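Local coordinates for ABC transporter binding protein AcbH (PDB 3OO8), which binds beta-D-galactopyranose outside the cell as the solute receptor of an ABC transporter, with an exclusive preference for this sugar, at residues K333-H336 with W337-G340; I391-T395 with P396-A400. The protein carries 2 engineered substitutions. All coordinates share one frame; numbering follows the deposited sequence.

Interaction 1. Residues K333-H336 with W337-G340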
ATOM      1  N   LYS A 333     -12.962 -13.417   4.282  1.00 13.76           N
ATOM      2  CA  LYS A 333     -13.005 -14.898   4.246  1.00 13.38           C
ATOM      3  C   LYS A 333     -12.385 -15.496   2.989  1.00 14.57           C
ATOM      4  O   LYS A 333     -11.636 -16.485   3.064  1.00 16.43           O
ATOM      5  CB  LYS A 333     -14.454 -15.391   4.385  1.00 15.36           C
ATOM      6  CG  LYS A 333     -15.043 -15.208   5.763  1.00 18.84           C
ATOM      7  CD  LYS A 333     -16.414 -15.934   5.845  1.00 21.35           C
ATOM      8  CE  LYS A 333     -17.415 -15.365   4.823  1.00 24.97           C
ATOM      9  NZ  LYS A 333     -18.041 -14.035   5.160  1.00 20.36           N
ATOM     10  N   THR A 334     -12.695 -14.911   1.834  1.00 12.49           N
ATOM     11  CA  THR A 334     -12.207 -15.432   0.563  1.00 13.59           C
ATOM     12  C   THR A 334     -11.030 -14.636  -0.015  1.00 13.99           C
ATOM     13  O   THR A 334     -10.644 -14.874  -1.149  1.00 18.10           O
ATOM     14  CB  THR A 334     -13.321 -15.446  -0.512  1.00 13.88           C
ATOM     15  OG1 THR A 334     -13.818 -14.112  -0.749  1.00 17.38           O
ATOM     16  CG2 THR A 334     -14.477 -16.341  -0.107  1.00 14.91           C
ATOM     17  N   ASP A 335     -10.459 -13.725   0.765  1.00 13.84           N
ATOM     18  CA  ASP A 335      -9.330 -12.901   0.329  1.00 13.11           C
ATOM     19  C   ASP A 335      -8.077 -13.508   0.967  1.00 13.77           C
ATOM     20  O   ASP A 335      -7.981 -13.572   2.184  1.00 14.91           O
ATOM     21  CB  ASP A 335      -9.533 -11.470   0.845  1.00 13.04           C
ATOM     22  CG  ASP A 335      -8.465 -10.473   0.329  1.00 14.94           C
ATOM     23  OD1 ASP A 335      -7.266 -10.824   0.251  1.00 13.55           O
ATOM     24  OD2 ASP A 335      -8.832  -9.305   0.054  1.00 16.44           O
ATOM     25  N   HIS A 336      -7.126 -13.949   0.154  1.00 16.24           N
ATOM     26  CA  HIS A 336      -5.972 -14.633   0.697  1.00 16.77           C
ATOM     27  C   HIS A 336      -4.766 -13.788   1.073  1.00 15.34           C
ATOM     28  O   HIS A 336      -3.813 -14.328   1.627  1.00 14.80           O
ATOM     29  CB  HIS A 336      -5.530 -15.738  -0.269  1.00 17.52           C
ATOM     30  CG  HIS A 336      -6.601 -16.746  -0.551  1.00 26.61           C
ATOM     31  ND1 HIS A 336      -7.188 -17.500   0.442  1.00 33.13           N
ATOM     32  CD2 HIS A 336      -7.192 -17.122  -1.711  1.00 30.17           C
ATOM     33  CE1 HIS A 336      -8.098 -18.295  -0.094  1.00 37.07           C
ATOM     34  NE2 HIS A 336      -8.118 -18.088  -1.398  1.00 35.36           N
ATOM     35  N   TRP A 337      -4.788 -12.481   0.791  1.00 13.24           N
ATOM     36  CA  TRP A 337      -3.592 -11.652   1.024  1.00 12.25           C
ATOM     37  C   TRP A 337      -3.840 -10.419   1.885  1.00 10.08           C
ATOM     38  O   TRP A 337      -3.000 -10.067   2.695  1.00 12.25           O
ATOM     39  CB  TRP A 337      -2.886 -11.269  -0.283  1.00 13.25           C
ATOM     40  CG  TRP A 337      -2.761 -12.484  -1.147  1.00 12.17           C
ATOM     41  CD1 TRP A 337      -3.427 -12.706  -2.310  1.00 15.56           C
ATOM     42  CD2 TRP A 337      -2.036 -13.694  -0.854  1.00 16.32           C
ATOM     43  NE1 TRP A 337      -3.135 -13.970  -2.790  1.00 18.72           N
ATOM     44  CE2 TRP A 337      -2.286 -14.593  -1.913  1.00 17.67           C
ATOM     45  CE3 TRP A 337      -1.193 -14.094   0.182  1.00 16.12           C
ATOM     46  CZ2 TRP A 337      -1.717 -15.862  -1.960  1.00 16.31           C
ATOM     47  CZ3 TRP A 337      -0.629 -15.374   0.133  1.00 18.67           C
ATOM     48  CH2 TRP A 337      -0.894 -16.228  -0.925  1.00 18.40           C
ATOM     49  N   ASP A 338      -4.954  -9.745   1.670  1.00 11.43           N
ATOM     50  CA  ASP A 338      -5.266  -8.575   2.489  1.00 10.38           C
ATOM     51  C   ASP A 338      -5.554  -8.956   3.944  1.00 12.39           C
ATOM     52  O   ASP A 338      -6.050 -10.050   4.242  1.00 11.28           O
ATOM     53  CB  ASP A 338      -6.494  -7.872   1.926  1.00 10.95           C
ATOM     54  CG  ASP A 338      -6.262  -7.319   0.530  1.00 11.51           C
ATOM     55  OD1 ASP A 338      -5.292  -6.568   0.355  1.00 14.02           O
ATOM     56  OD2 ASP A 338      -7.056  -7.610  -0.385  1.00 13.60           O
ATOM     57  N   VAL A 339      -5.254  -8.037   4.851  1.00  8.61           N
ATOM     58  CA  VAL A 339      -5.510  -8.258   6.276  1.00  8.28           C
ATOM     59  C   VAL A 339      -6.172  -7.046   6.924  1.00 10.58           C
ATOM     60  O   VAL A 339      -5.890  -5.873   6.598  1.00 10.72           O
ATOM     61  CB  VAL A 339      -4.213  -8.645   7.068  1.00  7.62           C
ATOM     62  CG1 VAL A 339      -3.639  -9.983   6.525  1.00 11.88           C
ATOM     63  CG2 VAL A 339      -3.138  -7.548   6.896  1.00 10.65           C
ATOM     64  N   GLY A 340      -7.078  -7.358   7.837  1.00  8.56           N
ATOM     65  CA  GLY A 340      -7.776  -6.325   8.610  1.00  8.98           C
ATOM     66  C   GLY A 340      -6.850  -5.465   9.472  1.00 12.05           C
ATOM     67  O   GLY A 340      -5.813  -5.935   9.951  1.00 11.91           O
TER

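Interaction 2. Residues I391-T395 with P396-A400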
ATOM      1  N   ILE A 391      17.526   3.223 -13.407  1.00 15.15           N
ATOM      2  CA  ILE A 391      17.842   1.807 -13.451  1.00 15.68           C
ATOM      3  C   ILE A 391      18.741   1.503 -14.641  1.00 18.14           C
ATOM      4  O   ILE A 391      19.686   0.744 -14.483  1.00 19.12           O
ATOM      5  CB  ILE A 391      16.568   0.954 -13.483  1.00 14.31           C
ATOM      6  CG1 ILE A 391      15.866   1.029 -12.116  1.00 16.23           C
ATOM      7  CG2 ILE A 391      16.881  -0.514 -13.877  1.00 15.37           C
ATOM      8  CD1 ILE A 391      14.425   0.571 -12.123  1.00 19.27           C
ATOM      9  N   ASP A 392      18.449   2.090 -15.811  1.00 20.46           N
ATOM     10  CA  ASP A 392      19.285   1.887 -17.015  1.00 22.93           C
ATOM     11  C   ASP A 392      20.732   2.374 -16.871  1.00 23.66           C
ATOM     12  O   ASP A 392      21.656   1.810 -17.475  1.00 23.70           O
ATOM     13  CB  ASP A 392      18.663   2.626 -18.201  1.00 25.12           C
ATOM     14  CG  ASP A 392      17.501   1.878 -18.825  1.00 28.43           C
ATOM     15  OD1 ASP A 392      17.434   0.643 -18.669  1.00 29.31           O
ATOM     16  OD2 ASP A 392      16.668   2.535 -19.500  1.00 35.25           O
ATOM     17  N   GLN A 393      20.928   3.438 -16.097  1.00 22.64           N
ATOM     18  CA  GLN A 393      22.244   4.049 -15.908  1.00 23.74           C
ATOM     19  C   GLN A 393      22.313   4.700 -14.536  1.00 22.19           C
ATOM     20  O   GLN A 393      22.071   5.912 -14.409  1.00 22.14           O
ATOM     21  CB  GLN A 393      22.505   5.123 -16.968  1.00 21.73           C
ATOM     22  CG  GLN A 393      22.389   4.612 -18.404  1.00 34.78           C
ATOM     23  CD  GLN A 393      23.064   5.522 -19.434  1.00 41.37           C
ATOM     24  OE1 GLN A 393      23.616   6.571 -19.097  1.00 41.36           O
ATOM     25  NE2 GLN A 393      23.050   5.094 -20.691  1.00 44.86           N
ATOM     26  N   PRO A 394      22.638   3.909 -13.506  1.00 20.12           N
ATOM     27  CA  PRO A 394      22.631   4.416 -12.116  1.00 19.79           C
ATOM     28  C   PRO A 394      23.865   5.207 -11.681  1.00 18.68           C
ATOM     29  O   PRO A 394      24.618   4.796 -10.784  1.00 18.89           O
ATOM     30  CB  PRO A 394      22.439   3.140 -11.283  1.00 19.52           C
ATOM     31  CG  PRO A 394      23.139   2.068 -12.146  1.00 20.79           C
ATOM     32  CD  PRO A 394      22.749   2.437 -13.559  1.00 20.60           C
ATOM     33  N   THR A 395      24.015   6.393 -12.272  1.00 20.33           N
ATOM     34  CA  THR A 395      25.170   7.237 -12.026  1.00 19.45           C
ATOM     35  C   THR A 395      24.794   8.590 -11.446  1.00 19.70           C
ATOM     36  O   THR A 395      23.623   8.988 -11.517  1.00 19.31           O
ATOM     37  CB  THR A 395      25.883   7.502 -13.346  1.00 19.46           C
ATOM     38  OG1 THR A 395      24.970   8.151 -14.242  1.00 23.48           O
ATOM     39  CG2 THR A 395      26.356   6.184 -13.957  1.00 18.78           C
ATOM     40  N   PRO A 396      25.788   9.314 -10.898  1.00 18.39           N
ATOM     41  CA  PRO A 396      25.515  10.657 -10.404  1.00 18.68           C
ATOM     42  C   PRO A 396      24.873  11.584 -11.446  1.00 18.26           C
ATOM     43  O   PRO A 396      23.984  12.378 -11.092  1.00 16.78           O
ATOM     44  CB  PRO A 396      26.891  11.149  -9.992  1.00 21.45           C
ATOM     45  CG  PRO A 396      27.574   9.845  -9.479  1.00 18.62           C
ATOM     46  CD  PRO A 396      27.131   8.835 -10.499  1.00 19.97           C
ATOM     47  N   GLU A 397      25.294  11.480 -12.704  1.00 20.13           N
ATOM     48  CA  GLU A 397      24.756  12.380 -13.728  1.00 20.15           C
ATOM     49  C   GLU A 397      23.300  12.049 -13.992  1.00 21.03           C
ATOM     50  O   GLU A 397      22.484  12.947 -14.210  1.00 19.81           O
ATOM     51  CB  GLU A 397      25.563  12.346 -15.038  1.00 20.04           C
ATOM     52  CG  GLU A 397      25.066  13.344 -16.101  1.00 26.56           C
ATOM     53  CD  GLU A 397      25.102  14.796 -15.600  1.00 32.55           C
ATOM     54  OE1 GLU A 397      26.026  15.130 -14.822  1.00 37.73           O
ATOM     55  OE2 GLU A 397      24.199  15.593 -15.959  1.00 31.96           O
ATOM     56  N   THR A 398      22.975  10.760 -13.964  1.00 17.61           N
ATOM     57  CA  THR A 398      21.603  10.355 -14.240  1.00 18.06           C
ATOM     58  C   THR A 398      20.739  10.816 -13.070  1.00 15.59           C
ATOM     59  O   THR A 398      19.612  11.267 -13.284  1.00 16.29           O
ATOM     60  CB  THR A 398      21.466   8.854 -14.430  1.00 18.21           C
ATOM     61  OG1 THR A 398      22.249   8.435 -15.563  1.00 19.00           O
ATOM     62  CG2 THR A 398      20.007   8.477 -14.655  1.00 21.23           C
ATOM     63  N   ILE A 399      21.277  10.725 -11.850  1.00 14.75           N
ATOM     64  CA  ILE A 399      20.547  11.218 -10.680  1.00 14.15           C
ATOM     65  C   ILE A 399      20.255  12.701 -10.808  1.00 15.88           C
ATOM     66  O   ILE A 399      19.161  13.140 -10.504  1.00 13.24           O
ATOM     67  CB  ILE A 399      21.267  10.920  -9.358  1.00 13.36           C
ATOM     68  CG1 ILE A 399      21.408   9.397  -9.154  1.00 14.55           C
ATOM     69  CG2 ILE A 399      20.552  11.652  -8.187  1.00 12.67           C
ATOM     70  CD1 ILE A 399      22.300   8.979  -7.939  1.00 14.96           C
ATOM     71  N   ALA A 400      21.233  13.484 -11.255  1.00 14.80           N
ATOM     72  CA  ALA A 400      20.977  14.911 -11.423  1.00 15.56           C
ATOM     73  C   ALA A 400      19.885  15.122 -12.473  1.00 15.52           C
ATOM     74  O   ALA A 400      19.029  15.982 -12.303  1.00 16.29           O
ATOM     75  CB  ALA A 400      22.256  15.632 -11.815  1.00 18.49           C
TER

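Interaction 1. Residues K333-H336 with W337-G340
Asp335 OD1 accepts two backbone N-H groups at once, from Trp337 N at 3.0 Å and from Asp338 N at 2.9 Å. Trp337 N meets the oxygen nearly along its C-O axis, with an angle of 160° at the hydrogen, whereas Asp338 N comes from above the carboxylate plane. With CG anti to the backbone N (chi1 -174°), the Asp335 side chain brings OD1 to the amides of Trp337 and Asp338, and the paired bonds hold its carboxylate close to these amides two and three residues on. Asp335 OD2 lies 2.5 Å from Asp338 OD2. At so short an oxygen-oxygen distance an acid group probably holds a proton there; the two carboxylate planes are turned 69° apart. Asp335 OD2 also hydrogen-bonds a glycerol, probably left from the crystallisation liquor.

His336 CB sits over the five-membered ring of Trp337, 3.9 Å from its centroid in a CH-pi contact. The indole turns back over the preceding residue because its CG lies beside the backbone N (chi1 -46°), and the His336 peptide passes beneath the same ring system. Outward, Trp337 packs on Ser264, Asn265, Ala268 and Ala269 of helix 264-270, which also carries the galactose-binding Gln266, about 8 Å from the indole (side chain to side chain). Gln354 NE2 binds the carbonyls of both Asp335 and Asp338. The side-chain bond from Asp335 to Trp337 N makes an Asx turn, which leads the chain from helix 325-332 into the short, weakly bonded strand 339-340, paired antiparallel with strand 134-147.

Interaction 2. Residues I391-T395 with P396-A400
Thr395 and Thr398 cross obliquely at the first turn of a helix, their hydroxyls meeting in a directed chain: Thr395 OG1 donates to Thr398 OG1 at 3.0 Å, and Thr398 OG1 donates in turn to Gln393 O at 2.8 Å. Each hydroxyl is set by its torsion. In Thr395, OG1 stands between the backbone N and the carbonyl carbon (chi1 59°), which swings it over the helix start; in Thr398, OG1 lies beside its own N and faces back to the preceding turn. The bond to Gln393 O is bent at the acceptor, with a C=O...donor angle of 146°. Gln393 O also takes Thr395 N at 2.9 Å, closing an inverse gamma turn centred on Pro394, so two donors grip one oxygen. Gln393 CB lies 3.6 Å from Thr398 OG1. With a valine at Thr398, Thr395 OG1 would probably lose its acceptor and Gln393 O its second donor, leaving the turn held less firmly against the helix.

Thr395 is the N-cap of helix 396-413. Thr395 O receives Ile399 N at 2.9 Å, nearly in line with the C=O, and Ile399 CG1 lies alongside Thr395 O at 3.3 Å. Pro396 CD stands close to Thr395 CB, at 3.4 Å, as the ring follows directly in the chain.

Helix 377-392 ends just before Gln393, and helix 396-413 starts at Pro396, so this short turn links two consecutive helices. Ile399 buries its side chain on Phe226, Asp227 and Arg230 of helix 220-232, and Pro396 also touches Arg230; at the end of the preceding helix, Ile391 packs on Phe182, Asp184, Ala190 and Asn241.

How the interactions relate
Interaction 1 comes first along the chain and closes before interaction 2 opens. Their centres lie 39 Å apart, on opposite sides of the chain's centre, and their nearest atoms are about 24 Å from each other, so neither touches the other. Residues 333-340 enter the main mixed sheet through strand 339-340 and lie near galactose-binding residues. Residues 391-400 join the last two helices, 377-392 and 396-413, away from the annotated sites. Helix 352-363, strand 366-368 and helix 371-374 come between them, the last bearing the galactose-binding Arg373. Both are local turns: one joins helix to sheet near the sugar site, the other helix to helix far from it.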